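Local coordinates for protein allantoin racemase (Pseudomonas fluorescens, PDB 5LG5) that racemises allantoin through proton transfer and probably also interconverts the D and L forms of 5-monosubstituted hydantoins, at residues Arg2-Asn7 / Val33-Tyr38; Asp69-Ala74 / Glu86-Pro91; Val113-Arg118 / Met144-Leu149; Arg118-Ile123 / Ala137-Ser142; Gly182-Asp187 / Asp200-Ala205. All blocks are in the same frame, centred on the assembly; numbering follows the deposited sequence.

Contact 1 of 5, residues Arg2-Asn7 / Val33-Tyr38; sequences RILVVN and VGLTPY
Val33 and Leu35 lie against strand 2-7 as the edge-strand half of a short parallel ladder, a compact case of how a beta-alpha-beta crossover closes. Four backbone bonds zip the pair together: Val33 N gives to Ile3 O at 2.9 Å, Val33 O takes Val5 N, Leu35 N gives to Val5 O, and Leu35 O takes Asn7 N at 3.0 Å. The first is almost straight, with 177° at the hydrogen.

On one face of the sheet Leu4, Val6, Val33 and Leu35 share an apolar layer. Leu4 CG comes within 3.7 Å of Leu35 CD1, while the Leu4 and Val33 side chains lie side by side, Leu4 CD1 4.1 Å from Val33 CB. A chi1 of -73° turns CG of Leu4 toward Leu35, and the branches then divide, CD1 to Val33 and CD2 to Leu35. The other face carries Val5, beside which Gly34 offers only backbone. At the start of the ladder the aliphatic part of Arg2 covers Val33, Arg2 CD to Val33 CG2 3.7 Å, and that methyl sits at the edge of the guanidinium. At the far end Pro37 CG packs on Asn7 O at 3.2 Å.

Second-shell partners fix the polar ends: Glu31 and Pro67 O hold the guanidinium of Arg2, and Thr15 and Asn9 hold the Asn7 amide. Strand 70-74 flanks strand 2-7 on its other side. Helix 12-25, the crossover itself, packs on Val5 and Asn7, while Leu35 touches Arg60 of helix 47-63.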
# COMPACT_ATOMS: atom_id res chain seq x y z
N ARG E 2 3.02 21.08 -33.39
CA ARG E 2 1.61 21.34 -33.14
C ARG E 2 1.06 20.43 -32.05
O ARG E 2 1.19 19.21 -32.12
CB ARG E 2 0.77 21.20 -34.41
CG ARG E 2 -0.73 21.35 -34.14
CD ARG E 2 -1.57 21.22 -35.40
NE ARG E 2 -1.42 22.39 -36.27
CZ ARG E 2 -0.91 22.34 -37.50
NH1 ARG E 2 -0.52 21.19 -38.01
NH2 ARG E 2 -0.80 23.46 -38.20
N ILE E 3 0.46 21.05 -31.03
CA ILE E 3 -0.14 20.31 -29.93
C ILE E 3 -1.63 20.56 -29.90
O ILE E 3 -2.05 21.72 -29.84
CB ILE E 3 0.49 20.72 -28.57
CG1 ILE E 3 2.02 20.59 -28.62
CG2 ILE E 3 -0.07 19.89 -27.43
CD1 ILE E 3 2.69 21.00 -27.32
N LEU E 4 -2.42 19.49 -29.98
CA LEU E 4 -3.86 19.59 -29.77
C LEU E 4 -4.12 19.64 -28.28
O LEU E 4 -3.54 18.88 -27.52
CB LEU E 4 -4.63 18.41 -30.38
CG LEU E 4 -4.84 18.23 -31.89
CD1 LEU E 4 -3.87 19.02 -32.73
CD2 LEU E 4 -4.85 16.76 -32.29
N VAL E 5 -4.95 20.60 -27.89
CA VAL E 5 -5.39 20.73 -26.52
C VAL E 5 -6.90 20.54 -26.54
O VAL E 5 -7.63 21.39 -27.02
CB VAL E 5 -4.99 22.10 -25.97
CG1 VAL E 5 -5.38 22.23 -24.51
CG2 VAL E 5 -3.49 22.28 -26.15
N VAL E 6 -7.35 19.39 -26.05
CA VAL E 6 -8.74 18.99 -26.24
C VAL E 6 -9.55 19.14 -24.96
O VAL E 6 -9.23 18.56 -23.93
CB VAL E 6 -8.83 17.54 -26.75
CG1 VAL E 6 -10.25 17.24 -27.19
CG2 VAL E 6 -7.88 17.35 -27.91
N ASN E 7 -10.57 19.97 -25.04
CA ASN E 7 -11.51 20.13 -23.94
C ASN E 7 -12.23 18.80 -23.77
O ASN E 7 -12.45 18.08 -24.76
CB ASN E 7 -12.48 21.25 -24.31
CG ASN E 7 -13.36 21.69 -23.15
OD1 ASN E 7 -13.30 21.14 -22.04
ND2 ASN E 7 -14.21 22.68 -23.42
N VAL E 33 -3.50 24.06 -30.87
CA VAL E 33 -4.82 23.95 -31.47
C VAL E 33 -5.84 23.43 -30.48
O VAL E 33 -5.80 22.28 -30.08
CB VAL E 33 -4.80 23.06 -32.70
CG1 VAL E 33 -6.19 22.97 -33.28
CG2 VAL E 33 -3.80 23.61 -33.72
N GLY E 34 -6.76 24.30 -30.09
CA GLY E 34 -7.80 23.91 -29.16
C GLY E 34 -8.96 23.23 -29.84
O GLY E 34 -9.52 23.75 -30.80
N LEU E 35 -9.32 22.04 -29.35
CA LEU E 35 -10.43 21.29 -29.95
C LEU E 35 -11.56 21.07 -28.96
O LEU E 35 -11.33 20.77 -27.78
CB LEU E 35 -9.93 19.95 -30.49
CG LEU E 35 -8.85 20.01 -31.56
CD1 LEU E 35 -8.49 18.60 -31.97
CD2 LEU E 35 -9.34 20.83 -32.77
N THR E 36 -12.79 21.21 -29.45
CA THR E 36 -13.98 20.89 -28.68
C THR E 36 -14.58 19.62 -29.28
O THR E 36 -14.76 19.55 -30.50
CB THR E 36 -15.01 22.03 -28.75
OG1 THR E 36 -14.39 23.26 -28.31
CG2 THR E 36 -16.22 21.73 -27.87
N PRO E 37 -14.87 18.61 -28.45
CA PRO E 37 -15.44 17.36 -28.98
C PRO E 37 -16.76 17.59 -29.70
O PRO E 37 -17.43 18.57 -29.38
CB PRO E 37 -15.69 16.52 -27.71
CG PRO E 37 -14.72 17.07 -26.70
CD PRO E 37 -14.66 18.55 -26.99
N TYR E 38 -17.13 16.71 -30.63
CA TYR E 38 -18.36 16.90 -31.40
C TYR E 38 -19.59 16.54 -30.58
O TYR E 38 -20.72 16.89 -30.96
CB TYR E 38 -18.34 16.04 -32.67
CG TYR E 38 -17.28 16.42 -33.67
CD1 TYR E 38 -16.60 15.43 -34.37
CD2 TYR E 38 -16.96 17.75 -33.91
CE1 TYR E 38 -15.63 15.76 -35.30
CE2 TYR E 38 -15.98 18.08 -34.84
CZ TYR E 38 -15.33 17.08 -35.53
OH TYR E 38 -14.35 17.38 -36.45

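Contact 2 of 5, residues Asp69-Ala74 / Glu86-Pro91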
# COMPACT_ATOMS: atom_id res chain seq x y z
N ASP E 69 1.89 16.82 -33.14
CA ASP E 69 3.05 16.17 -32.55
C ASP E 69 2.80 15.65 -31.15
O ASP E 69 3.60 14.90 -30.62
CB ASP E 69 4.24 17.12 -32.54
CG ASP E 69 4.55 17.67 -33.90
OD1 ASP E 69 5.27 16.99 -34.66
OD2 ASP E 69 4.03 18.77 -34.23
N ALA E 70 1.70 16.10 -30.55
CA ALA E 70 1.35 15.72 -29.20
C ALA E 70 -0.10 16.09 -28.98
O ALA E 70 -0.66 16.90 -29.74
CB ALA E 70 2.25 16.42 -28.18
N VAL E 71 -0.70 15.50 -27.96
CA VAL E 71 -2.08 15.80 -27.62
C VAL E 71 -2.20 15.99 -26.12
O VAL E 71 -1.65 15.21 -25.33
CB VAL E 71 -3.06 14.67 -28.07
CG1 VAL E 71 -4.47 14.95 -27.54
CG2 VAL E 71 -3.07 14.54 -29.60
N ILE E 72 -2.89 17.05 -25.73
CA ILE E 72 -3.18 17.30 -24.32
C ILE E 72 -4.66 17.12 -24.09
O ILE E 72 -5.48 17.74 -24.78
CB ILE E 72 -2.81 18.72 -23.87
CG1 ILE E 72 -1.29 18.94 -23.92
CG2 ILE E 72 -3.32 18.96 -22.46
CD1 ILE E 72 -0.90 20.41 -23.68
N GLN E 73 -5.01 16.27 -23.13
CA GLN E 73 -6.40 16.14 -22.73
C GLN E 73 -6.67 17.07 -21.55
O GLN E 73 -6.13 16.88 -20.45
CB GLN E 73 -6.77 14.69 -22.40
CG GLN E 73 -8.19 14.56 -21.89
CD GLN E 73 -8.73 13.15 -21.99
OE1 GLN E 73 -8.52 12.46 -22.98
NE2 GLN E 73 -9.44 12.73 -20.96
N ALA E 74 -7.48 18.10 -21.81
CA ALA E 74 -7.65 19.20 -20.87
C ALA E 74 -8.92 19.02 -20.07
O ALA E 74 -9.88 19.77 -20.22
CB ALA E 74 -7.68 20.53 -21.61
N GLU E 86 -3.36 4.41 -27.12
CA GLU E 86 -3.39 3.27 -28.05
C GLU E 86 -3.56 3.77 -29.46
O GLU E 86 -2.89 3.30 -30.37
CB GLU E 86 -4.55 2.35 -27.73
CG GLU E 86 -4.37 1.52 -26.50
CD GLU E 86 -5.46 0.49 -26.36
OE1 GLU E 86 -6.39 0.51 -27.20
OE2 GLU E 86 -5.40 -0.30 -25.40
N LEU E 87 -4.49 4.71 -29.62
CA LEU E 87 -4.84 5.23 -30.93
C LEU E 87 -3.71 6.00 -31.58
O LEU E 87 -3.55 5.96 -32.80
CB LEU E 87 -6.07 6.13 -30.81
CG LEU E 87 -7.35 5.38 -30.44
CD1 LEU E 87 -8.44 6.37 -30.11
CD2 LEU E 87 -7.77 4.47 -31.61
N LEU E 88 -2.91 6.69 -30.77
CA LEU E 88 -1.93 7.63 -31.31
C LEU E 88 -0.49 7.14 -31.22
O LEU E 88 -0.16 6.33 -30.37
CB LEU E 88 -2.06 8.96 -30.57
CG LEU E 88 -3.42 9.65 -30.72
CD1 LEU E 88 -3.51 10.84 -29.77
CD2 LEU E 88 -3.53 10.11 -32.16
N ASN E 89 0.37 7.65 -32.10
CA ASN E 89 1.82 7.45 -31.99
C ASN E 89 2.53 8.75 -31.66
O ASN E 89 3.66 8.98 -32.10
CB ASN E 89 2.40 6.84 -33.28
CG ASN E 89 1.89 5.45 -33.54
OD1 ASN E 89 0.75 5.26 -33.97
ND2 ASN E 89 2.74 4.46 -33.30
N VAL E 90 1.84 9.63 -30.94
CA VAL E 90 2.44 10.84 -30.40
C VAL E 90 2.13 10.91 -28.92
O VAL E 90 1.18 10.27 -28.46
CB VAL E 90 1.91 12.09 -31.12
CG1 VAL E 90 2.29 12.02 -32.61
CG2 VAL E 90 0.41 12.23 -30.93
N PRO E 91 2.93 11.67 -28.16
CA PRO E 91 2.66 11.75 -26.72
C PRO E 91 1.30 12.33 -26.40
O PRO E 91 0.79 13.23 -27.09
CB PRO E 91 3.81 12.63 -26.18
CG PRO E 91 4.39 13.32 -27.37
CD PRO E 91 4.17 12.38 -28.53
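Leu88, the first residue to leave helical geometry after helix 81-87, sends CD1 to Val71 CG2 at 3.7 Å, the two side chains meeting at about a right angle. The principle illustrated is the return of a parallel crossover: a helix ends, a few loop residues turn, and the chain lines up beside the strand it left.

Val90 comes next, and its CB rests on Asp69 O at 3.3 Å. With chi1 at -62°, CG2 falls between the backbone N and the carbonyl carbon of its own residue; this brings CG2 over Ala70 CA at 4.0 Å, while CG1 stays near Asp69 O. Pro91 continues the cover of that same oxygen with its ring, CD lying 3.3 Å from Asp69 O, and CG meets Ala70 CB at 3.9 Å. Its carbonyl then makes the hydrogen bond that joins the segments, Val71 N to Pro91 O at 2.9 Å with 156° at the hydrogen. The same oxygen also receives a CA-H...O contact from Ala70 CA, so one acceptor serves two consecutive residues of the strand.

Beyond this point Val71 pairs with Val93, and strand 92-94 becomes an outer member of the parallel sheet, with strand 2-7 on the other flank of 70-74. Helix 201-214 packs on Ala70 through Ala209 and on Pro91 through Leu212. Met62 of helix 47-63 meets Leu88, and Glu86, in the last turn of helix 81-87, forms a salt bridge with Arg118 of a neighbouring subunit.

Contact 3 of 5, residues Val113-Arg118 / Met144-Leu149; sequences VTTLDR and MAVLEL
Thr115 meets Val146 methyl to methyl, CG2 to CG2 at 3.8 Å, the two side chains inclined to one another. The same Thr115 CG2 also faces Leu149 CD1 at 4.1 Å, and its CB presses on Met144 O at 3.1 Å. With chi1 at 45° the hydroxyl turns back toward Thr114 OG1, a weak bond, and the methyl is left directed at the 144-149 loop. Leu116 uses a different part: its CD2 lies against the peptide joining Met144 and Ala145, 3.7 Å from Ala145 N.

The segments leave the carboxyl ends of two adjacent parallel strands, 110-114 and 136-141, in one of the alpha/beta lobes of the Asp/Glu/hydantoin racemase fold, consistent with the interlobe active-site cleft of related racemases. Between the two segments the one backbone bond is weak, Met144 N to Thr115 O at 3.5 Å; Thr115 also pairs with Gly143 just before.

At the start of helix 148-151 Glu148 folds back, its OE1 accepting from Ala145 N at 2.8 Å and bracing the turn. Leu116 and Ala145 both pack on Arg229 of a neighbouring subunit, while Val146 touches Cys180 of its own chain.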
# COMPACT_ATOMS: atom_id res chain seq x y z
N VAL E 113 -7.63 21.09 -5.82
CA VAL E 113 -8.90 21.73 -5.54
C VAL E 113 -9.76 21.60 -6.77
O VAL E 113 -9.41 22.10 -7.83
CB VAL E 113 -8.77 23.21 -5.16
CG1 VAL E 113 -10.16 23.81 -5.00
CG2 VAL E 113 -7.94 23.38 -3.89
N THR E 114 -10.88 20.90 -6.64
CA THR E 114 -11.74 20.71 -7.81
C THR E 114 -13.05 21.45 -7.59
O THR E 114 -13.16 22.30 -6.69
CB THR E 114 -11.96 19.20 -8.14
OG1 THR E 114 -12.66 19.05 -9.39
CG2 THR E 114 -12.73 18.49 -7.04
N THR E 115 -14.02 21.12 -8.44
CA THR E 115 -15.32 21.77 -8.47
C THR E 115 -16.31 21.13 -7.51
O THR E 115 -16.50 21.60 -6.39
CB THR E 115 -15.90 21.66 -9.89
OG1 THR E 115 -15.71 20.32 -10.36
CG2 THR E 115 -15.18 22.64 -10.81
N LEU E 116 -16.94 20.06 -7.98
CA LEU E 116 -17.96 19.37 -7.20
C LEU E 116 -17.40 18.22 -6.36
O LEU E 116 -16.42 17.56 -6.74
CB LEU E 116 -19.05 18.85 -8.12
CG LEU E 116 -19.85 19.97 -8.83
CD1 LEU E 116 -21.00 19.37 -9.61
CD2 LEU E 116 -20.34 21.00 -7.84
N ASP E 117 -18.03 18.00 -5.22
CA ASP E 117 -17.67 16.92 -4.34
C ASP E 117 -17.75 15.57 -5.03
O ASP E 117 -16.93 14.68 -4.81
CB ASP E 117 -18.57 16.94 -3.10
CG ASP E 117 -18.38 15.74 -2.22
OD1 ASP E 117 -17.29 15.61 -1.61
OD2 ASP E 117 -19.31 14.89 -2.18
N ARG E 118 -18.71 15.42 -5.93
CA ARG E 118 -18.91 14.13 -6.58
C ARG E 118 -17.81 13.78 -7.57
O ARG E 118 -17.71 12.63 -8.00
CB ARG E 118 -20.27 14.06 -7.24
CG ARG E 118 -20.42 14.98 -8.44
CD ARG E 118 -21.78 14.78 -9.10
NE ARG E 118 -21.86 13.47 -9.75
CZ ARG E 118 -22.98 12.87 -10.14
NH1 ARG E 118 -24.16 13.45 -9.93
NH2 ARG E 118 -22.92 11.68 -10.72
N MET E 144 -18.45 24.46 -6.22
CA MET E 144 -19.01 25.23 -7.32
C MET E 144 -18.90 24.41 -8.60
O MET E 144 -17.86 23.81 -8.87
CB MET E 144 -18.23 26.53 -7.52
CG MET E 144 -17.84 27.23 -6.24
SD MET E 144 -18.60 28.86 -6.12
CE MET E 144 -20.30 28.40 -5.81
N ALA E 145 -19.98 24.37 -9.38
CA ALA E 145 -19.96 23.65 -10.65
C ALA E 145 -18.99 24.30 -11.63
O ALA E 145 -18.67 25.49 -11.49
CB ALA E 145 -21.36 23.55 -11.25
N VAL E 146 -18.54 23.52 -12.61
CA VAL E 146 -17.60 24.00 -13.62
C VAL E 146 -18.04 25.31 -14.29
O VAL E 146 -17.26 26.26 -14.39
CB VAL E 146 -17.35 22.94 -14.72
CG1 VAL E 146 -16.45 23.49 -15.80
CG2 VAL E 146 -16.74 21.66 -14.11
N LEU E 147 -19.30 25.37 -14.71
CA LEU E 147 -19.78 26.54 -15.45
C LEU E 147 -19.93 27.76 -14.55
O LEU E 147 -19.91 28.89 -15.03
CB LEU E 147 -21.10 26.23 -16.16
CG LEU E 147 -21.08 25.09 -17.17
CD1 LEU E 147 -22.46 24.87 -17.73
CD2 LEU E 147 -20.09 25.41 -18.30
N GLU E 148 -20.04 27.51 -13.25
CA GLU E 148 -20.21 28.58 -12.27
C GLU E 148 -18.92 29.39 -12.16
O GLU E 148 -18.91 30.50 -11.62
CB GLU E 148 -20.60 27.97 -10.92
CG GLU E 148 -21.98 28.36 -10.39
CD GLU E 148 -22.42 27.48 -9.21
OE1 GLU E 148 -21.86 26.37 -9.04
OE2 GLU E 148 -23.31 27.91 -8.44
N LEU E 149 -17.82 28.83 -12.66
CA LEU E 149 -16.53 29.51 -12.55
C LEU E 149 -16.54 30.79 -13.34
O LEU E 149 -16.03 31.81 -12.89
CB LEU E 149 -15.36 28.64 -13.04
CG LEU E 149 -14.80 27.41 -12.31
CD1 LEU E 149 -15.83 26.64 -11.52
CD2 LEU E 149 -14.11 26.48 -13.31

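Contact 4 of 5, residues Arg118-Ile123 / Ala137-Ser142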
# COMPACT_ATOMS: atom_id res chain seq x y z
N ARG E 118 -18.71 15.42 -5.93
CA ARG E 118 -18.91 14.13 -6.58
C ARG E 118 -17.81 13.78 -7.57
O ARG E 118 -17.71 12.63 -8.00
CB ARG E 118 -20.27 14.06 -7.24
CG ARG E 118 -20.42 14.98 -8.44
CD ARG E 118 -21.78 14.78 -9.10
NE ARG E 118 -21.86 13.47 -9.75
CZ ARG E 118 -22.98 12.87 -10.14
NH1 ARG E 118 -24.16 13.45 -9.93
NH2 ARG E 118 -22.92 11.68 -10.72
N THR E 119 -16.99 14.78 -7.92
CA THR E 119 -15.89 14.55 -8.84
C THR E 119 -14.62 14.15 -8.10
O THR E 119 -13.69 13.63 -8.71
CB THR E 119 -15.57 15.79 -9.71
OG1 THR E 119 -14.94 16.80 -8.90
CG2 THR E 119 -16.84 16.35 -10.32
N VAL E 120 -14.60 14.38 -6.78
CA VAL E 120 -13.43 14.10 -5.95
C VAL E 120 -12.96 12.63 -6.02
O VAL E 120 -11.77 12.37 -6.25
CB VAL E 120 -13.66 14.54 -4.48
CG1 VAL E 120 -12.65 13.86 -3.53
CG2 VAL E 120 -13.58 16.05 -4.37
N PRO E 121 -13.89 11.67 -5.83
CA PRO E 121 -13.41 10.29 -5.93
C PRO E 121 -12.92 9.91 -7.33
O PRO E 121 -12.03 9.06 -7.45
CB PRO E 121 -14.63 9.45 -5.50
CG PRO E 121 -15.81 10.35 -5.64
CD PRO E 121 -15.28 11.74 -5.35
N LEU E 122 -13.45 10.55 -8.36
CA LEU E 122 -13.00 10.31 -9.73
C LEU E 122 -11.53 10.75 -9.86
O LEU E 122 -10.69 10.05 -10.44
CB LEU E 122 -13.86 11.08 -10.73
CG LEU E 122 -15.35 10.75 -10.97
CD1 LEU E 122 -15.71 10.63 -12.45
CD2 LEU E 122 -15.85 9.57 -10.17
N ILE E 123 -11.21 11.93 -9.34
CA ILE E 123 -9.84 12.43 -9.37
C ILE E 123 -8.91 11.56 -8.53
O ILE E 123 -7.81 11.21 -8.96
CB ILE E 123 -9.78 13.90 -8.91
CG1 ILE E 123 -10.59 14.74 -9.90
CG2 ILE E 123 -8.33 14.40 -8.78
CD1 ILE E 123 -10.94 16.13 -9.40
N ALA E 137 -1.84 15.25 -0.70
CA ALA E 137 -2.35 15.48 0.65
C ALA E 137 -3.88 15.39 0.71
O ALA E 137 -4.44 14.97 1.72
CB ALA E 137 -1.87 16.83 1.18
N SER E 138 -4.54 15.80 -0.37
CA SER E 138 -6.00 15.75 -0.45
C SER E 138 -6.49 16.20 -1.81
O SER E 138 -5.79 16.89 -2.56
CB SER E 138 -6.63 16.63 0.64
OG SER E 138 -6.20 17.97 0.53
N VAL E 139 -7.71 15.79 -2.14
CA VAL E 139 -8.44 16.35 -3.25
C VAL E 139 -9.67 17.00 -2.66
O VAL E 139 -10.47 16.33 -2.00
CB VAL E 139 -8.84 15.26 -4.26
CG1 VAL E 139 -9.69 15.87 -5.42
CG2 VAL E 139 -7.60 14.56 -4.77
N ARG E 140 -9.81 18.30 -2.87
CA ARG E 140 -10.90 19.04 -2.24
C ARG E 140 -11.78 19.72 -3.26
O ARG E 140 -11.31 20.23 -4.28
CB ARG E 140 -10.34 20.11 -1.31
CG ARG E 140 -9.64 19.57 -0.10
CD ARG E 140 -9.30 20.70 0.84
NE ARG E 140 -9.07 20.19 2.18
CZ ARG E 140 -9.93 20.33 3.17
NH1 ARG E 140 -11.06 20.98 2.98
NH2 ARG E 140 -9.63 19.82 4.36
N ALA E 141 -13.07 19.77 -2.95
CA ALA E 141 -14.03 20.40 -3.84
C ALA E 141 -14.39 21.79 -3.34
O ALA E 141 -14.69 21.98 -2.17
CB ALA E 141 -15.29 19.54 -3.96
N SER E 142 -14.39 22.76 -4.25
CA SER E 142 -14.79 24.11 -3.90
C SER E 142 -16.30 24.16 -3.65
O SER E 142 -16.78 25.01 -2.91
CB SER E 142 -14.38 25.08 -5.00
OG SER E 142 -15.07 24.79 -6.19
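Ile123 N gives to Thr119 O at 3.1 Å, a backbone bond of the first turn of helix 120-129, and from this turn Val120 and Ile123 both point at the strand, where each meets Val139. Across the segments the touching is done by carbon: both methyls of Val120 pack over Val139 O, CG1 at 3.6 Å and CG2 at 3.9 Å.

The side chains of Val120 and Val139 run antiparallel past one another, with Val120 CG2 4.0 Å from Val139 CG1. Because CG1 of Val120 stands opposite its backbone N (chi1 162°), CG2 is left to reach further along the strand, where it closes on the single methyl of Ala141, CB at 3.9 Å. Ile123, one turn on, lays its CG2 branch beside Val139 CG1, also at 3.9 Å. Val139 thus sits against two helix residues one turn apart. Reducing Val120 to an alanine removes both methyls and would probably leave Val139 O and Ala141 CB without their cover from the helix.

This is the helix-on-sheet layer of the unit formed by strand 110-114, helix 120-129 and strand 136-141. Arg140, between the two inward residues, points away and pairs with Asp171, whereas Val120 also packs on Arg223 of a neighbouring subunit. Side-chain branches, not directional bonds, join the two segments; apolar contacts of this kind carry no directional preference, and the fit therefore depends on the shapes of the valine, isoleucine and alanine side chains.

Contact 5 of 5, residues Gly182-Asp187 / Asp200-Ala205; sequences GMAGLD and DGVTAA
The carboxylate of Asp200 takes one amide on each of its faces: Gly185 N approaches OD2 from 51° out of the plane, and Val202 N approaches OD1 from 55° out on the opposite side. The arrangement couples two textbook motifs, an N-cap at the start of helix 201-214 and a type II beta turn running from Met183 to Leu186. Gly185 N to Asp200 OD2 is 2.8 Å, and the capping bond Val202 N to Asp200 OD1 is 3.1 Å.

Ala184 CA lies on the same face as Gly185 N, 3.3 Å from Asp200 OD2, and its CB packs on Val202 CG2 at 3.8 Å. Gly185 has backbone angles that themselves call for glycine, which lets the turn present its N-H to the cap. Setting CG of Asp200 opposite its backbone N (chi1 -177°) carries the carboxylate between turn and helix. With an alanine in its place, both Gly185 N and Val202 N would probably lose their acceptor, leaving the helix start uncapped and the turn less firmly tied.

The side chain of Asp187 crosses that of Asp200 at about a right angle, Asp187 OD1 to Asp200 OD2 3.8 Å; the two amides would probably offset part of this repulsion. A water bridges the two segments, donating to Asp187 OD2 at 3.1 Å and lying 2.7 Å from Thr203 OG1 in a bond of undecided direction.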
# COMPACT_ATOMS: atom_id res chain seq x y z
N GLY E 182 -11.44 24.28 -16.65
CA GLY E 182 -12.00 25.62 -16.66
C GLY E 182 -11.41 26.53 -15.60
O GLY E 182 -11.77 27.71 -15.51
N MET E 183 -10.51 25.99 -14.79
CA MET E 183 -9.79 26.82 -13.82
C MET E 183 -8.50 27.38 -14.42
O MET E 183 -7.78 28.13 -13.76
CB MET E 183 -9.47 26.03 -12.56
CG MET E 183 -10.67 25.80 -11.65
SD MET E 183 -10.13 24.87 -10.20
CE MET E 183 -11.71 24.46 -9.44
N ALA E 184 -8.21 27.01 -15.67
CA ALA E 184 -6.97 27.45 -16.32
C ALA E 184 -6.74 28.96 -16.15
O ALA E 184 -7.66 29.75 -16.34
CB ALA E 184 -6.97 27.08 -17.80
N GLY E 185 -5.53 29.32 -15.72
CA GLY E 185 -5.10 30.71 -15.62
C GLY E 185 -5.34 31.35 -14.28
O GLY E 185 -4.92 32.48 -14.03
N LEU E 186 -5.95 30.59 -13.37
CA LEU E 186 -6.42 31.14 -12.12
C LEU E 186 -5.36 30.96 -11.03
O LEU E 186 -5.55 31.38 -9.88
CB LEU E 186 -7.75 30.47 -11.73
CG LEU E 186 -9.05 31.28 -11.83
CD1 LEU E 186 -9.06 32.21 -13.04
CD2 LEU E 186 -10.25 30.35 -11.87
N ASP E 187 -4.24 30.34 -11.41
CA ASP E 187 -3.25 29.93 -10.43
C ASP E 187 -2.60 31.10 -9.73
O ASP E 187 -2.37 31.07 -8.53
CB ASP E 187 -2.12 29.11 -11.06
CG ASP E 187 -1.85 29.48 -12.50
OD1 ASP E 187 -2.79 29.78 -13.29
OD2 ASP E 187 -0.65 29.53 -12.84
N ASP E 200 -1.18 24.99 -12.70
CA ASP E 200 -2.26 24.93 -13.67
C ASP E 200 -1.93 23.77 -14.60
O ASP E 200 -0.96 23.83 -15.36
CB ASP E 200 -2.33 26.24 -14.48
CG ASP E 200 -3.49 26.28 -15.47
OD1 ASP E 200 -4.19 25.26 -15.66
OD2 ASP E 200 -3.66 27.33 -16.12
N GLY E 201 -2.75 22.72 -14.54
CA GLY E 201 -2.53 21.52 -15.34
C GLY E 201 -2.46 21.82 -16.82
O GLY E 201 -1.75 21.14 -17.57
N VAL E 202 -3.19 22.82 -17.26
CA VAL E 202 -3.14 23.16 -18.67
C VAL E 202 -1.75 23.62 -19.11
O VAL E 202 -1.19 23.09 -20.08
CB VAL E 202 -4.17 24.24 -19.02
CG1 VAL E 202 -3.93 24.76 -20.44
CG2 VAL E 202 -5.57 23.68 -18.86
N THR E 203 -1.18 24.59 -18.40
CA THR E 203 0.12 25.11 -18.78
C THR E 203 1.22 24.13 -18.43
O THR E 203 2.22 24.03 -19.13
CB THR E 203 0.41 26.48 -18.17
OG1 THR E 203 0.23 26.41 -16.74
CG2 THR E 203 -0.53 27.53 -18.76
N ALA E 204 1.04 23.42 -17.31
CA ALA E 204 1.95 22.34 -16.99
C ALA E 204 2.02 21.35 -18.14
O ALA E 204 3.11 21.02 -18.62
CB ALA E 204 1.50 21.63 -15.71
N ALA E 205 0.85 20.92 -18.62
CA ALA E 205 0.77 19.92 -19.67
C ALA E 205 1.44 20.37 -20.95
O ALA E 205 2.09 19.56 -21.64
CB ALA E 205 -0.68 19.54 -19.95
O HOH W 1 0.72 28.72 -15.47

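How the contacts relate
All five contacts are largely buried, and contact 5 lies nearest the centre of the chain. Contacts 1 and 2 build one parallel sheet: strands 2-7 and 70-74 are neighbours, and Leu4 O and Ile72 N lie 2.6 Å apart, a probable hydrogen bond. Contacts 3 and 4 belong to the second sheet and share Arg118. Contacts 2, 3 and 4 all touch the same neighbouring subunit, contact 5 a different one. Chemistry follows place: contact 1 is a backbone ladder, contact 2 a single bond with apolar cover, contact 3 carbon against a loop's peptides with one weak bond, contact 4 apolar branches alone, and contact 5 a buried carboxylate. Contact 5 touches both halves, Ala205 on Ile72 and Met183 on Thr114.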